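Local atomic coordinates of sugar isomerase (Sinorhizobium meliloti, PDB entry 3QC0), a protein that binds zinc in a xylose isomerase-like TIM barrel and probably acts as a sugar isomerase. Residues E91-G96 with R133-P138. Sequence-based numbering, arbitrary orientation. Where two conformers were deposited one is given.
Sequences EAAELG and RAAGVP
V137 spreads its two methyl groups over the neighbouring alanines A92 and A93, and this small apolar contact joins two consecutive helices on the outside of a TIM barrel. In such a barrel each helix runs back outside the parallel sheet and must then turn inward to start the next strand; here helix 75-94 precedes strand 100-103 and helix 114-135 precedes strand 139-141, so the C-terminal ends of the two helices lie next to each other. Both finish in a Schellman motif, with G96 and G136 adopting the positive phi that ends the helical run. In the second helix the turn at G136 leads straight to V137, whose CA lies 6.1 Å from the CA of A93.

The branching of V137 lets one residue serve two partners. CG1 lies anti to the backbone N (chi1 176°) and meets the CB of A92 at 3.7 Å, while CG2, anti to the carbonyl carbon, turns to A93. With nothing beyond CB on A92 or A93, the helix surface is low here, which is consistent with CG2 of V137 coming to 3.7 Å from the backbone N of A93. V89, one turn earlier in helix 75-94, also touches V137. On the inner side A92 packs on L64 of strand 60-68, linking the contact to the sheet, and P138 is already backbone hydrogen-bonded to L100 of the adjoining strand.

Toward the outer side the contact thins to a pair of alanines. A135, in the last turn before G136, directs its methyl at the first helix, and its CB stands 4.2 Å from the CB of A93. The same CB of A93 lies 3.8 Å from CG2 of V137.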
loop_
_atom_site.group_PDB
_atom_site.type_symbol
_atom_site.label_atom_id
_atom_site.label_comp_id
_atom_site.label_asym_id
_atom_site.label_seq_id
_atom_site.Cartn_x
_atom_site.Cartn_y
_atom_site.Cartn_z
ATOM N N GLU A 91 14.692 26.461 8.094
ATOM C CA GLU A 91 13.416 26.697 8.741
ATOM C C GLU A 91 13.285 25.850 10.010
ATOM O O GLU A 91 12.932 26.358 11.080
ATOM C CB GLU A 91 12.265 26.440 7.767
ATOM C CG GLU A 91 12.260 27.336 6.538
ATOM C CD GLU A 91 11.413 26.824 5.390
ATOM O OE1 GLU A 91 10.487 26.037 5.660
ATOM O OE2 GLU A 91 11.706 27.210 4.214
ATOM N N ALA A 92 13.572 24.554 9.902
ATOM C CA ALA A 92 13.508 23.672 11.038
ATOM C C ALA A 92 14.419 24.134 12.160
ATOM O O ALA A 92 14.050 24.064 13.332
ATOM C CB ALA A 92 13.844 22.179 10.633
ATOM N N ALA A 93 15.622 24.543 11.791
ATOM C CA ALA A 93 16.618 25.020 12.784
ATOM C C ALA A 93 16.097 26.258 13.498
ATOM O O ALA A 93 16.165 26.319 14.721
ATOM C CB ALA A 93 17.929 25.296 12.096
ATOM N N GLU A 94 15.536 27.197 12.750
ATOM C CA GLU A 94 14.990 28.436 13.342
ATOM C C GLU A 94 13.893 28.132 14.354
ATOM O O GLU A 94 13.774 28.782 15.408
ATOM C CB GLU A 94 14.433 29.348 12.261
ATOM C CG GLU A 94 13.714 30.604 12.791
ATOM C CD GLU A 94 14.631 31.505 13.632
ATOM O OE1 GLU A 94 15.825 31.615 13.314
ATOM O OE2 GLU A 94 14.139 32.090 14.610
ATOM N N LEU A 95 13.052 27.144 14.039
ATOM C CA LEU A 95 11.940 26.774 14.888
ATOM C C LEU A 95 12.292 25.765 16.000
ATOM O O LEU A 95 11.421 25.368 16.776
ATOM C CB LEU A 95 10.787 26.260 14.037
ATOM C CG LEU A 95 10.273 27.203 12.950
ATOM C CD1 LEU A 95 9.236 26.485 12.062
ATOM C CD2 LEU A 95 9.705 28.497 13.597
ATOM N N GLY A 96 13.544 25.311 16.049
ATOM C CA GLY A 96 13.972 24.303 17.003
ATOM C C GLY A 96 13.308 22.946 16.834
ATOM O O GLY A 96 13.151 22.213 17.800
ATOM N N ARG A 133 23.287 18.300 9.315
ATOM C CA ARG A 133 24.172 18.023 10.457
ATOM C C ARG A 133 24.780 19.317 10.999
ATOM O O ARG A 133 24.784 19.521 12.208
ATOM C CB ARG A 133 25.223 17.004 10.054
ATOM C CG ARG A 133 24.664 15.577 9.917
ATOM C CD ARG A 133 25.741 14.538 9.476
ATOM N NE ARG A 133 26.447 13.911 10.589
ATOM C CZ ARG A 133 27.687 13.428 10.514
ATOM N NH1 ARG A 133 28.391 13.535 9.395
ATOM N NH2 ARG A 133 28.239 12.858 11.568
ATOM N N ALA A 134 25.195 20.216 10.116
ATOM C CA ALA A 134 25.756 21.518 10.538
ATOM C C ALA A 134 24.719 22.365 11.270
ATOM O O ALA A 134 25.071 23.111 12.198
ATOM C CB ALA A 134 26.319 22.253 9.321
ATOM N N ALA A 135 23.443 22.271 10.870
ATOM C CA ALA A 135 22.346 22.995 11.489
ATOM C C ALA A 135 21.813 22.375 12.762
ATOM O O ALA A 135 21.008 23.000 13.464
ATOM C CB ALA A 135 21.163 23.221 10.446
ATOM N N GLY A 136 22.230 21.140 13.062
ATOM C CA GLY A 136 21.660 20.409 14.186
ATOM C C GLY A 136 20.229 19.912 13.968
ATOM O O GLY A 136 19.488 19.747 14.937
ATOM N N VAL A 137 19.868 19.616 12.719
ATOM C CA VAL A 137 18.496 19.206 12.378
ATOM C C VAL A 137 18.513 17.722 11.924
ATOM O O VAL A 137 18.968 17.411 10.816
ATOM C CB VAL A 137 17.885 20.085 11.288
ATOM C CG1 VAL A 137 16.458 19.568 10.885
ATOM C CG2 VAL A 137 17.813 21.563 11.712
ATOM N N PRO A 138 18.011 16.815 12.782
ATOM C CA PRO A 138 17.868 15.403 12.338
ATOM C C PRO A 138 16.935 15.307 11.151
ATOM O O PRO A 138 15.929 16.012 11.120
ATOM C CB PRO A 138 17.263 14.714 13.557
ATOM C CG PRO A 138 17.764 15.609 14.734
ATOM C CD PRO A 138 17.588 16.986 14.189
#